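Local coordinates for uncharacterized protein (Bacteroides ovatus, PDB 4E6F), which is of unknown function but belongs to the DUF4468 family and adopts a TBP-like fold, at residues Tyr97-Thr102 against Cys108-Glu113; Ala17-Glu20 against Val26-Lys29; Asp43-Trp48 against Val101-Gly106; Asp50-Glu55 against Asp160-Asp165; Glu79-Ser84 against Val156-Asp161. All coordinates share one frame; numbering follows the deposited sequence. Where two conformers were deposited one is given.

Contact 1: Tyr97-Thr102 against Cys108-Glu113. With EDO (1,2-ethanediol), chain E.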
# COMPACT_ATOMS: atom_id res chain seq x y z
N TYR A 97 -0.26 7.74 -3.79
CA TYR A 97 0.86 6.93 -3.34
C TYR A 97 1.80 6.59 -4.50
O TYR A 97 1.43 6.80 -5.65
CB TYR A 97 0.33 5.60 -2.70
CG TYR A 97 -0.62 4.83 -3.61
CD1 TYR A 97 -0.13 3.98 -4.60
CD2 TYR A 97 -2.00 5.02 -3.53
CE1 TYR A 97 -0.99 3.30 -5.46
CE2 TYR A 97 -2.87 4.33 -4.38
CZ TYR A 97 -2.36 3.47 -5.34
OH TYR A 97 -3.21 2.79 -6.19
N GLN A 98 2.96 6.00 -4.18
CA GLN A 98 3.85 5.47 -5.19
C GLN A 98 4.07 4.00 -4.90
O GLN A 98 4.19 3.61 -3.74
CB GLN A 98 5.19 6.23 -5.17
CG GLN A 98 6.20 5.68 -6.19
CD GLN A 98 7.42 6.57 -6.34
OE1 GLN A 98 7.31 7.80 -6.40
NE2 GLN A 98 8.59 5.93 -6.43
N ILE A 99 4.04 3.17 -5.97
CA ILE A 99 4.38 1.74 -5.87
C ILE A 99 5.77 1.61 -6.46
O ILE A 99 5.96 2.02 -7.61
CB ILE A 99 3.40 0.82 -6.63
CG1 ILE A 99 1.94 1.15 -6.30
CG2 ILE A 99 3.73 -0.67 -6.31
CD1 ILE A 99 0.92 0.35 -7.22
N THR A 100 6.71 1.03 -5.73
CA THR A 100 8.08 0.84 -6.20
C THR A 100 8.39 -0.63 -6.16
O THR A 100 8.29 -1.24 -5.08
CB THR A 100 9.04 1.65 -5.36
OG1 THR A 100 8.67 3.04 -5.50
CG2 THR A 100 10.53 1.44 -5.79
N VAL A 101 8.78 -1.21 -7.29
CA VAL A 101 9.07 -2.65 -7.40
C VAL A 101 10.50 -2.84 -7.83
O VAL A 101 10.94 -2.19 -8.79
CB VAL A 101 8.09 -3.34 -8.38
CG1 VAL A 101 8.46 -4.81 -8.60
CG2 VAL A 101 6.66 -3.22 -7.88
N THR A 102 11.24 -3.71 -7.10
CA THR A 102 12.64 -4.01 -7.40
C THR A 102 12.73 -5.52 -7.65
O THR A 102 12.42 -6.32 -6.75
CB THR A 102 13.54 -3.56 -6.23
OG1 THR A 102 13.31 -2.17 -5.97
CG2 THR A 102 15.03 -3.78 -6.53
N CYS A 108 11.49 -10.51 -5.52
CA CYS A 108 10.84 -9.24 -5.83
C CYS A 108 10.57 -8.50 -4.55
O CYS A 108 10.06 -9.10 -3.59
CB CYS A 108 9.53 -9.50 -6.58
SG CYS A 108 8.74 -8.00 -7.20
N LEU A 109 10.86 -7.20 -4.53
CA LEU A 109 10.52 -6.35 -3.39
C LEU A 109 9.45 -5.39 -3.86
O LEU A 109 9.65 -4.72 -4.89
CB LEU A 109 11.74 -5.58 -2.84
CG LEU A 109 11.45 -4.56 -1.71
CD1 LEU A 109 10.99 -5.24 -0.43
CD2 LEU A 109 12.71 -3.68 -1.44
N VAL A 110 8.33 -5.27 -3.13
CA VAL A 110 7.28 -4.32 -3.48
C VAL A 110 7.16 -3.33 -2.32
O VAL A 110 7.00 -3.74 -1.17
CB VAL A 110 5.92 -5.00 -3.78
CG1 VAL A 110 4.85 -3.96 -4.15
CG2 VAL A 110 6.06 -6.04 -4.90
N GLU A 111 7.27 -2.04 -2.63
CA GLU A 111 7.14 -0.99 -1.64
C GLU A 111 6.00 -0.05 -1.97
O GLU A 111 5.81 0.31 -3.14
CB GLU A 111 8.44 -0.17 -1.55
CG GLU A 111 9.61 -1.00 -1.03
CD GLU A 111 10.95 -0.31 -1.14
OE1 GLU A 111 11.42 -0.05 -2.27
OE2 GLU A 111 11.54 -0.02 -0.07
N LEU A 112 5.26 0.36 -0.92
CA LEU A 112 4.19 1.34 -1.04
C LEU A 112 4.64 2.54 -0.22
O LEU A 112 4.83 2.43 1.00
CB LEU A 112 2.85 0.76 -0.56
CG LEU A 112 1.67 1.72 -0.59
CD1 LEU A 112 1.23 1.99 -2.03
CD2 LEU A 112 0.50 1.17 0.21
N GLU A 113 4.88 3.65 -0.90
CA GLU A 113 5.45 4.82 -0.24
C GLU A 113 4.87 6.14 -0.72
O GLU A 113 3.98 6.15 -1.57
CB GLU A 113 6.97 4.81 -0.46
CG GLU A 113 7.39 4.77 -1.93
CD GLU A 113 8.89 4.81 -2.16
OE1 GLU A 113 9.62 5.28 -1.26
OE2 GLU A 113 9.34 4.35 -3.23
C1 EDO E . 2.23 10.61 -4.59
O1 EDO E . 2.93 9.40 -4.35
C2 EDO E . 1.66 10.61 -6.03
O2 EDO E . 0.74 9.53 -6.23
O HOH W 1 11.11 -1.87 -4.34

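Contact 2: Ala17-Glu20 against Val26-Lys29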
# COMPACT_ATOMS: atom_id res chain seq x y z
N ALA A 17 3.15 -2.51 12.35
CA ALA A 17 2.18 -2.48 11.24
C ALA A 17 2.44 -1.35 10.24
O ALA A 17 2.02 -1.46 9.09
CB ALA A 17 0.78 -2.35 11.79
N VAL A 18 3.09 -0.24 10.69
CA VAL A 18 3.34 0.92 9.82
C VAL A 18 4.87 1.16 9.82
O VAL A 18 5.39 1.88 10.67
CB VAL A 18 2.55 2.18 10.28
CG1 VAL A 18 2.89 3.39 9.41
CG2 VAL A 18 1.04 1.91 10.27
N PRO A 19 5.61 0.51 8.90
CA PRO A 19 7.06 0.64 8.93
C PRO A 19 7.53 2.00 8.47
O PRO A 19 6.91 2.64 7.61
CB PRO A 19 7.55 -0.45 7.97
CG PRO A 19 6.36 -1.37 7.75
CD PRO A 19 5.18 -0.44 7.85
N GLU A 20 8.66 2.43 9.05
CA GLU A 20 9.31 3.68 8.69
C GLU A 20 10.71 3.39 8.20
O GLU A 20 11.42 2.55 8.79
CB GLU A 20 9.34 4.65 9.87
CG GLU A 20 7.95 5.13 10.25
CD GLU A 20 7.94 5.93 11.54
OE1 GLU A 20 8.50 7.05 11.54
OE2 GLU A 20 7.39 5.43 12.54
N VAL A 26 6.89 3.49 4.75
CA VAL A 26 7.07 2.62 3.59
C VAL A 26 6.53 1.24 3.95
O VAL A 26 7.13 0.57 4.80
CB VAL A 26 8.55 2.51 3.16
CG1 VAL A 26 8.71 1.60 1.93
CG2 VAL A 26 9.16 3.89 2.87
N PHE A 27 5.43 0.81 3.33
CA PHE A 27 4.99 -0.58 3.52
C PHE A 27 5.77 -1.43 2.55
O PHE A 27 6.02 -0.98 1.43
CB PHE A 27 3.47 -0.71 3.27
CG PHE A 27 2.60 0.04 4.24
CD1 PHE A 27 2.23 1.35 4.00
CD2 PHE A 27 2.15 -0.58 5.41
CE1 PHE A 27 1.40 2.05 4.90
CE2 PHE A 27 1.33 0.12 6.32
CZ PHE A 27 0.96 1.43 6.05
N SER A 28 6.18 -2.62 2.94
CA SER A 28 6.95 -3.43 2.00
C SER A 28 6.69 -4.92 2.19
O SER A 28 6.31 -5.38 3.28
CB SER A 28 8.44 -3.16 2.13
OG SER A 28 8.92 -3.54 3.41
N LYS A 29 6.91 -5.66 1.11
CA LYS A 29 6.82 -7.10 1.15
C LYS A 29 7.78 -7.66 0.16
O LYS A 29 7.88 -7.17 -0.99
CB LYS A 29 5.39 -7.60 0.85
CG LYS A 29 5.17 -9.12 1.08
CD LYS A 29 4.92 -9.45 2.53
CE LYS A 29 3.50 -9.18 2.95
NZ LYS A 29 3.32 -9.34 4.41

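Contact 3: Asp43-Trp48 against Val101-Gly106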
# COMPACT_ATOMS: atom_id res chain seq x y z
N ASP A 43 8.81 -8.75 -16.11
CA ASP A 43 7.67 -8.76 -17.04
C ASP A 43 6.37 -9.03 -16.31
O ASP A 43 5.35 -8.46 -16.67
CB ASP A 43 7.89 -9.75 -18.18
CG ASP A 43 9.06 -9.40 -19.09
OD1 ASP A 43 9.41 -8.20 -19.17
OD2 ASP A 43 9.59 -10.31 -19.74
N THR A 44 6.38 -9.91 -15.28
CA THR A 44 5.15 -10.18 -14.53
C THR A 44 4.70 -8.93 -13.77
O THR A 44 3.50 -8.64 -13.70
CB THR A 44 5.39 -11.34 -13.54
OG1 THR A 44 5.81 -12.49 -14.28
CG2 THR A 44 4.16 -11.68 -12.71
N MSE A 45 5.68 -8.23 -13.19
CA MSE A 45 5.41 -7.04 -12.37
C MSE A 45 4.99 -5.82 -13.22
O MSE A 45 4.14 -5.04 -12.76
CB MSE A 45 6.60 -6.74 -11.48
CG MSE A 45 6.70 -7.76 -10.32
SE MSE A 45 5.18 -7.53 -9.05
CE MSE A 45 3.92 -8.91 -9.72
N THR A 46 5.54 -5.66 -14.45
CA THR A 46 5.10 -4.53 -15.28
C THR A 46 3.64 -4.76 -15.67
O THR A 46 2.84 -3.81 -15.58
CB THR A 46 6.00 -4.28 -16.50
OG1 THR A 46 6.13 -5.48 -17.25
CG2 THR A 46 7.36 -3.72 -16.13
N LYS A 47 3.27 -6.00 -16.08
CA LYS A 47 1.89 -6.31 -16.44
C LYS A 47 0.98 -6.13 -15.23
O LYS A 47 -0.09 -5.53 -15.34
CB LYS A 47 1.77 -7.73 -17.02
CG LYS A 47 2.28 -7.86 -18.44
N TRP A 48 1.40 -6.63 -14.06
CA TRP A 48 0.58 -6.48 -12.87
C TRP A 48 0.36 -5.00 -12.53
O TRP A 48 -0.78 -4.57 -12.32
CB TRP A 48 1.19 -7.20 -11.65
CG TRP A 48 0.51 -6.80 -10.37
CD1 TRP A 48 -0.72 -7.20 -9.94
CD2 TRP A 48 0.95 -5.79 -9.44
NE1 TRP A 48 -1.08 -6.51 -8.81
CE2 TRP A 48 -0.07 -5.64 -8.48
CE3 TRP A 48 2.12 -5.02 -9.32
CZ2 TRP A 48 0.03 -4.73 -7.42
CZ3 TRP A 48 2.22 -4.11 -8.27
CH2 TRP A 48 1.17 -3.95 -7.35
N VAL A 101 8.78 -1.21 -7.29
CA VAL A 101 9.07 -2.65 -7.40
C VAL A 101 10.50 -2.84 -7.83
O VAL A 101 10.94 -2.19 -8.79
CB VAL A 101 8.09 -3.34 -8.38
CG1 VAL A 101 8.46 -4.81 -8.60
CG2 VAL A 101 6.66 -3.22 -7.88
N THR A 102 11.24 -3.71 -7.10
CA THR A 102 12.64 -4.01 -7.40
C THR A 102 12.73 -5.52 -7.65
O THR A 102 12.42 -6.32 -6.75
CB THR A 102 13.54 -3.56 -6.23
OG1 THR A 102 13.31 -2.17 -5.97
CG2 THR A 102 15.03 -3.78 -6.53
N CYS A 103 13.12 -5.90 -8.86
CA CYS A 103 13.22 -7.29 -9.30
C CYS A 103 14.68 -7.71 -9.38
O CYS A 103 15.50 -6.99 -9.95
CB CYS A 103 12.54 -7.49 -10.66
SG CYS A 103 10.88 -6.78 -10.78
N LYS A 104 14.96 -8.91 -8.88
CA LYS A 104 16.29 -9.52 -8.91
C LYS A 104 16.08 -10.97 -9.32
O LYS A 104 14.95 -11.43 -9.26
CB LYS A 104 16.97 -9.43 -7.53
CG LYS A 104 17.40 -8.02 -7.13
CD LYS A 104 17.99 -8.02 -5.72
CE LYS A 104 18.36 -6.63 -5.24
NZ LYS A 104 18.65 -6.60 -3.78
N PRO A 105 17.12 -11.73 -9.71
CA PRO A 105 16.87 -13.14 -10.02
C PRO A 105 16.26 -13.84 -8.81
O PRO A 105 16.83 -13.78 -7.72
CB PRO A 105 18.26 -13.69 -10.35
CG PRO A 105 19.06 -12.46 -10.77
CD PRO A 105 18.54 -11.37 -9.91
N GLY A 106 15.08 -14.44 -8.99
CA GLY A 106 14.41 -15.22 -7.95
C GLY A 106 13.66 -14.45 -6.88
O GLY A 106 13.07 -15.08 -5.96

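Contact 4: Asp50-Glu55 against Asp160-Asp165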
# COMPACT_ATOMS: atom_id res chain seq x y z
N ASP A 50 0.67 -2.35 -14.38
CA ASP A 50 -0.09 -1.67 -15.42
C ASP A 50 -1.60 -1.91 -15.22
O ASP A 50 -2.38 -0.97 -15.19
CB ASP A 50 0.36 -2.15 -16.80
CG ASP A 50 -0.27 -1.41 -17.96
OD1 ASP A 50 -0.59 -0.21 -17.79
OD2 ASP A 50 -0.40 -2.00 -19.04
N GLU A 51 -1.99 -3.19 -15.05
CA GLU A 51 -3.40 -3.52 -14.86
C GLU A 51 -3.93 -3.00 -13.53
O GLU A 51 -5.05 -2.48 -13.47
CB GLU A 51 -3.61 -5.04 -14.98
CG GLU A 51 -3.40 -5.58 -16.38
CD GLU A 51 -4.27 -5.01 -17.48
OE1 GLU A 51 -5.49 -4.80 -17.25
OE2 GLU A 51 -3.74 -4.75 -18.59
N ARG A 52 -3.14 -3.11 -12.45
CA ARG A 52 -3.56 -2.65 -11.13
C ARG A 52 -3.82 -1.13 -11.12
O ARG A 52 -4.77 -0.67 -10.50
CB ARG A 52 -2.52 -3.04 -10.06
CG ARG A 52 -2.77 -2.49 -8.66
CD ARG A 52 -4.10 -3.00 -8.06
NE ARG A 52 -4.32 -2.45 -6.73
CZ ARG A 52 -4.74 -1.21 -6.48
NH1 ARG A 52 -5.03 -0.38 -7.48
NH2 ARG A 52 -4.86 -0.79 -5.23
N LEU A 53 -2.96 -0.36 -11.79
CA LEU A 53 -3.17 1.09 -11.81
C LEU A 53 -4.27 1.48 -12.80
O LEU A 53 -4.99 2.43 -12.53
CB LEU A 53 -1.84 1.83 -12.08
CG LEU A 53 -0.83 1.66 -10.91
CD1 LEU A 53 0.53 2.28 -11.26
CD2 LEU A 53 -1.33 2.29 -9.63
N LYS A 54 -4.44 0.72 -13.91
CA LYS A 54 -5.54 1.00 -14.84
C LYS A 54 -6.87 0.82 -14.12
O LYS A 54 -7.81 1.55 -14.40
CB LYS A 54 -5.47 0.11 -16.09
CG LYS A 54 -4.59 0.71 -17.17
CD LYS A 54 -4.30 -0.25 -18.32
CE LYS A 54 -3.75 0.47 -19.54
NZ LYS A 54 -2.40 1.06 -19.32
N GLU A 55 -6.92 -0.12 -13.14
CA GLU A 55 -8.15 -0.39 -12.38
C GLU A 55 -8.59 0.81 -11.54
O GLU A 55 -9.78 0.92 -11.24
CB GLU A 55 -7.99 -1.63 -11.50
CG GLU A 55 -8.14 -2.93 -12.28
CD GLU A 55 -7.58 -4.18 -11.63
OE1 GLU A 55 -7.21 -4.13 -10.44
OE2 GLU A 55 -7.49 -5.22 -12.33
N ASP A 160 -1.96 -4.48 2.76
CA ASP A 160 -2.12 -5.93 2.77
C ASP A 160 -2.82 -6.42 1.50
O ASP A 160 -2.44 -7.47 0.95
CB ASP A 160 -2.91 -6.38 3.99
CG ASP A 160 -2.14 -6.28 5.29
OD1 ASP A 160 -0.89 -6.22 5.23
OD2 ASP A 160 -2.79 -6.40 6.37
N ASP A 161 -3.83 -5.65 1.05
CA ASP A 161 -4.56 -6.02 -0.16
C ASP A 161 -3.63 -6.00 -1.38
O ASP A 161 -3.70 -6.90 -2.23
CB ASP A 161 -5.75 -5.08 -0.39
CG ASP A 161 -6.68 -5.57 -1.47
OD1 ASP A 161 -7.09 -6.76 -1.41
OD2 ASP A 161 -6.91 -4.82 -2.43
N MSE A 162 -2.76 -5.00 -1.44
CA MSE A 162 -1.82 -4.87 -2.55
C MSE A 162 -0.84 -6.03 -2.57
O MSE A 162 -0.55 -6.57 -3.64
CB MSE A 162 -1.06 -3.57 -2.45
CG MSE A 162 -0.12 -3.37 -3.63
SE MSE A 162 0.56 -1.58 -3.70
CE MSE A 162 -1.05 -0.66 -4.20
N PHE A 163 -0.32 -6.40 -1.39
CA PHE A 163 0.66 -7.47 -1.31
C PHE A 163 0.02 -8.82 -1.65
O PHE A 163 0.68 -9.66 -2.27
CB PHE A 163 1.35 -7.48 0.05
CG PHE A 163 2.12 -6.20 0.32
CD1 PHE A 163 2.82 -5.56 -0.71
CD2 PHE A 163 2.16 -5.64 1.59
CE1 PHE A 163 3.52 -4.37 -0.48
CE2 PHE A 163 2.86 -4.45 1.82
CZ PHE A 163 3.54 -3.83 0.79
N MSE A 164 -1.27 -9.01 -1.30
CA MSE A 164 -1.99 -10.20 -1.72
C MSE A 164 -2.15 -10.21 -3.26
O MSE A 164 -1.96 -11.25 -3.90
CB MSE A 164 -3.37 -10.28 -1.03
CG MSE A 164 -4.25 -11.44 -1.52
SE MSE A 164 -3.49 -13.24 -1.26
CE MSE A 164 -3.39 -13.24 0.69
N ASP A 165 -2.47 -9.03 -3.85
CA ASP A 165 -2.63 -8.91 -5.29
C ASP A 165 -1.35 -9.34 -6.01
O ASP A 165 -1.42 -10.04 -7.03
CB ASP A 165 -2.98 -7.46 -5.65
CG ASP A 165 -3.98 -7.38 -6.76
OD1 ASP A 165 -5.08 -7.98 -6.61
OD2 ASP A 165 -3.65 -6.78 -7.80
O HOH W 2 -4.27 -4.11 -4.45

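Contact 5: Glu79-Ser84 against Val156-Asp161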
# COMPACT_ATOMS: atom_id res chain seq x y z
N GLU A 79 -6.58 6.79 -5.31
CA GLU A 79 -7.82 6.04 -5.07
C GLU A 79 -8.60 6.62 -3.94
O GLU A 79 -8.06 7.39 -3.14
CB GLU A 79 -7.49 4.59 -4.65
CG GLU A 79 -6.88 3.69 -5.70
CD GLU A 79 -6.58 2.31 -5.16
OE1 GLU A 79 -7.52 1.65 -4.64
OE2 GLU A 79 -5.42 1.87 -5.28
N TRP A 80 -9.86 6.17 -3.81
CA TRP A 80 -10.64 6.44 -2.61
C TRP A 80 -10.45 5.30 -1.64
O TRP A 80 -10.48 4.13 -2.05
CB TRP A 80 -12.15 6.55 -2.93
CG TRP A 80 -12.50 7.74 -3.76
CD1 TRP A 80 -12.94 7.74 -5.06
CD2 TRP A 80 -12.49 9.12 -3.35
NE1 TRP A 80 -13.20 9.02 -5.48
CE2 TRP A 80 -12.90 9.89 -4.46
CE3 TRP A 80 -12.15 9.78 -2.15
CZ2 TRP A 80 -13.00 11.29 -4.41
CZ3 TRP A 80 -12.22 11.16 -2.11
CH2 TRP A 80 -12.65 11.91 -3.22
N ILE A 81 -10.29 5.64 -0.35
CA ILE A 81 -10.29 4.67 0.75
C ILE A 81 -11.57 4.96 1.54
O ILE A 81 -11.72 6.07 2.04
CB ILE A 81 -9.02 4.72 1.63
CG1 ILE A 81 -7.80 4.14 0.87
CG2 ILE A 81 -9.26 3.93 2.94
CD1 ILE A 81 -6.51 4.32 1.65
N VAL A 82 -12.48 4.00 1.62
CA VAL A 82 -13.74 4.22 2.34
C VAL A 82 -13.57 3.79 3.80
O VAL A 82 -13.18 2.65 4.06
CB VAL A 82 -14.92 3.49 1.64
CG1 VAL A 82 -16.23 3.58 2.46
CG2 VAL A 82 -15.11 4.05 0.24
N PHE A 83 -13.96 4.67 4.74
CA PHE A 83 -13.91 4.33 6.17
C PHE A 83 -15.21 3.67 6.61
O PHE A 83 -15.21 2.67 7.33
CB PHE A 83 -13.67 5.60 7.01
CG PHE A 83 -12.36 6.28 6.70
CD1 PHE A 83 -11.16 5.58 6.80
CD2 PHE A 83 -12.32 7.61 6.32
CE1 PHE A 83 -9.94 6.22 6.53
CE2 PHE A 83 -11.11 8.25 6.05
CZ PHE A 83 -9.92 7.55 6.18
N SER A 84 -16.34 4.28 6.22
CA SER A 84 -17.66 3.80 6.60
C SER A 84 -18.71 4.47 5.75
O SER A 84 -18.47 5.49 5.10
CB SER A 84 -17.94 4.07 8.08
OG SER A 84 -17.92 5.46 8.33
N VAL A 156 -3.33 0.18 6.46
CA VAL A 156 -2.69 -1.14 6.62
C VAL A 156 -3.46 -2.18 5.76
O VAL A 156 -2.82 -2.99 5.07
CB VAL A 156 -2.58 -1.57 8.12
CG1 VAL A 156 -2.16 -3.05 8.26
CG2 VAL A 156 -1.59 -0.66 8.87
N ASP A 157 -4.82 -2.17 5.80
CA ASP A 157 -5.61 -3.10 4.98
C ASP A 157 -5.32 -2.90 3.49
O ASP A 157 -5.23 -3.88 2.75
CB ASP A 157 -7.12 -2.94 5.22
CG ASP A 157 -7.57 -3.34 6.61
OD1 ASP A 157 -6.77 -3.93 7.36
OD2 ASP A 157 -8.74 -3.04 6.96
N PHE A 158 -5.20 -1.63 3.07
CA PHE A 158 -4.91 -1.29 1.69
C PHE A 158 -3.55 -1.90 1.26
O PHE A 158 -3.45 -2.49 0.17
CB PHE A 158 -4.89 0.24 1.55
CG PHE A 158 -4.53 0.71 0.17
CD1 PHE A 158 -5.52 0.87 -0.80
CD2 PHE A 158 -3.22 0.99 -0.17
CE1 PHE A 158 -5.20 1.29 -2.08
CE2 PHE A 158 -2.88 1.40 -1.48
CZ PHE A 158 -3.88 1.53 -2.42
N ALA A 159 -2.52 -1.75 2.09
CA ALA A 159 -1.21 -2.31 1.80
C ALA A 159 -1.29 -3.85 1.76
O ALA A 159 -0.75 -4.47 0.82
CB ALA A 159 -0.19 -1.86 2.84
N ASP A 160 -1.96 -4.48 2.76
CA ASP A 160 -2.12 -5.93 2.77
C ASP A 160 -2.82 -6.42 1.50
O ASP A 160 -2.44 -7.47 0.95
CB ASP A 160 -2.91 -6.38 3.99
CG ASP A 160 -2.14 -6.28 5.29
OD1 ASP A 160 -0.89 -6.22 5.23
OD2 ASP A 160 -2.79 -6.40 6.37
N ASP A 161 -3.83 -5.65 1.05
CA ASP A 161 -4.56 -6.02 -0.16
C ASP A 161 -3.63 -6.00 -1.38
O ASP A 161 -3.70 -6.90 -2.23
CB ASP A 161 -5.75 -5.08 -0.39
CG ASP A 161 -6.68 -5.57 -1.47
OD1 ASP A 161 -7.09 -6.76 -1.41
OD2 ASP A 161 -6.91 -4.82 -2.43

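Contact 1: Tyr97-Thr102 against Cys108-Glu113
The beta hairpin of strands 90-104 and 107-119 sets Thr100 against Glu111 as an antiparallel hydrogen-bonded pair, with Gln98-Glu113 and Thr102-Leu109 of the same class to its two sides. Each is closed by two backbone bonds, such as Thr100 N to Glu111 O at 2.8 Å. On the face carrying these residues, Thr100 OG1 is held in a short relay. It donates to Glu113 OE2 over 2.7 Å, using the anti lone pair of that oxygen, and accepts from Gln98 NE2 at 3.0 Å. Glu113 can reach across to Thr100 on the neighbouring strand because its CG sits between backbone N and carbonyl carbon (chi1 56°) and the chain beyond is extended. A valine at Thr100 would keep the branched shape but would probably leave Glu113 OE2 and the Gln98 amide without their shared partner. A water bridges Thr102 OG1, 2.8 Å away, to Glu111 OE1.

In this TBP-like fold helices pack on the other face of the sheet, where the beta-branched Ile99, Val101 and Val110 suit the extended backbone and Leu112 adds to the same apolar layer. Val101 CG1 rests on Cys108 SG at 3.5 Å, and Val101 CG2 runs alongside Val110 CG2. At the far end Leu112 CD1 meets the Tyr97 ring obliquely, 3.5 Å from CD1, while Tyr97 OH bonds to Glu79 and Asn56.

Contact 2: Ala17-Glu20 against Val26-Lys29
Pro19 lays its pyrrolidine ring against the carbonyl of Val26, with Pro19 CB 3.4 Å from Val26 O and Pro19 CG only slightly farther from it. The ring then crosses the Phe27 side chain at about a right angle, and Pro19 CD comes obliquely to Phe27 CD2 at 3.9 Å. Beside this packing runs one backbone bond, from Val26 N to Pro19 O, 3.0 Å long and nearly straight (163° at the hydrogen), with the donor tilted from the carbonyl plane. Proline has no N-H to give, so it joins the strand through its carbonyl and its ring.

Phe27 fills the other half of the contact. With CG beside the backbone N (chi1 -65°), the ring leaves strand 24-32 on the side where helix 149-169 lies, and its far edge reaches the loop of segment 17-20. Ala17 O meets that edge near the ring plane, 3.3 Å from Phe27 CE2, while Val18 CG2 touches Phe27 CZ at 4.2 Å. Thr155 and Ala159 of the helix, with Ile131, add to the packing round the same ring. An alanine at Phe27 would probably open a gap between loop and helix, leaving Val18 and the Pro19 ring without their shared apolar partner.

Segment 17-20 runs into the short strand 20-21, which pairs with strand 24-32 in the sheet. A partly negative carbonyl oxygen at an aromatic edge meets the partly positive ring hydrogens, so the carbonyl oxygen of the buried Ala17 probably gains some electrostatic compensation from the phenyl group in addition to the apolar packing.

Contact 3: Asp43-Trp48 against Val101-Gly106
Met45, on the helical segment 43-48, comes nearest to Val101 of the strand part (101-104) of segment 101-106, their CA atoms 7.6 Å apart. No backbone bond joins the two segments; the helix holds its own, as in Trp48 N to Thr44 O at 2.9 Å, and side chains alone bridge the distance. Val101 and Cys103, two residues apart on the strand, both direct their CB atoms toward the helix.

Met45, present as selenomethionine, makes the contact through the base of its chain. Its CG lies 3.8 Å from Val101 CG1, and its CB is almost as close to the same methyl group. The two side chains cross at about a right angle. Bends at chi2 (-68°) and chi3 (96°) lead the end of Met45 away from the strand, so CG and not the tip does the touching. Cys103 SG is a looser neighbour, 4.3 Å from Met45 CG. A long flexible residue suits this place, since it can fold over a small valine methyl and still run on to other partners: Met45 also packs on Val166 and Ala169 of helix 149-169 and on Ile73 of strand 72-85.

Apolar residues from one face of a helix resting on one face of an antiparallel sheet, here helix 38-54 on strand 90-104, make the two-layer alpha+beta packing found in the TBP-like fold.

Contact 4: Asp50-Glu55 against Asp160-Asp165
Arg52 leaves helix 38-54 with CG anti to its N (chi1 174°), then turns at chi2 (62°) and crosses to helix 149-169, passing Asp165 with its CD and reaching Met162 with its guanidinium. The nearest CA atoms across the segments, those of Arg52 and Asp165, are 8.6 Å apart. Asp165 OD2 lies beside the aliphatic part of the arginine, 3.8 Å from Arg52 CD. The distance from Asp165 OD2 to Arg52 NE, 4.5 Å, is beyond a salt bridge, and the carboxylate and guanidinium planes stand 84° apart, so the opposite charges probably attract only as near neighbours, without a direct bond. Met162, a selenomethionine extended to a bend at chi3, brings its CE obliquely to Arg52 NH2 at 3.9 Å.

A water sits in the guanidinium plane at its edge, accepting from Arg52 NE at 2.8 Å, and gives a weak bond to Asp161 OD2 over 3.4 Å. An arginine suits this position because its long apolar chain can span the gap between the helices while its several N-H groups serve different acceptors: NH2 forms a salt bridge with Glu79 of strand 72-85 and NH1 a hydrogen bond with Asn56. Asp165 in turn accepts from Trp48 of helix 38-54 and pairs with Arg176, while Met162 packs on Ile99 and Leu112 of the sheet beneath the two helices.

Contact 5: Glu79-Ser84 against Val156-Asp161
The helix-sheet interface of the TBP-like fold brings Phe158 of helix 149-169 against Glu79 and Ile81 of strand 72-85, whose side chains leave the strand on the same face. The CA atoms of Ile81 and Phe158 are 8.1 Å apart, a gap that the aromatic ring spans. With its CG anti to the backbone N (chi1 178°), Phe158 stretches from the helix toward the strand.

The carboxylate of Glu79 meets the rim of that ring. Its CD lies in the ring plane, 3.5 Å from Phe158 CE1, and Glu79 OE2 is 3.3 Å from both CE1 and CZ of Phe158. The carboxylate itself is turned 54° against the ring. A negative oxygen at an aromatic edge faces the slightly positive ring hydrogens, so this approach is probably mildly attractive, where an oxygen over the ring face would meet its electron cloud. Glu79 gets there on an extended chain, long enough to bring its carboxylate from the strand to the ring, and its OE2 is further held by the hydroxyl of Tyr97 and the guanidinium of Arg52. Three neighbours thus surround one oxygen: two polar donors and a ring edge.

In the two-layer alpha+beta build of this fold, Ile81 supplies the apolar half of the interface: its CG1 comes obliquely to Phe158 CD1 at 4.3 Å, a loose contact. Helix 149-169 also covers Leu112 of strand 107-119 through Phe158. Further along strand 72-85, Phe83 and Ser84 both face Asp91 in a classic beta bulge, and the Phe83 ring meets Trp151 edge to face.

Overall arrangement
Contact 2 comes first along the chain. The loop closed by contact 4 and that closed by contact 5 both enclose the hairpin of contact 1 and end on helix 149-169, where they share Asp160 and Asp161. Contact 3, whose segments alternate with those of contacts 4 and 5, uses strand 90-104, as contact 1 does, and helix 38-54, as contact 4 does. Contacts 1, 2, 3 and 5 all reach one antiparallel sheet; contact 4 joins the two helices packed on it. Centres of contacts 1 and 2 are about 10 Å apart, those of contacts 3 and 5 about 24 Å. Together they tie both helices to the sheet, consistent with one compact alpha+beta unit.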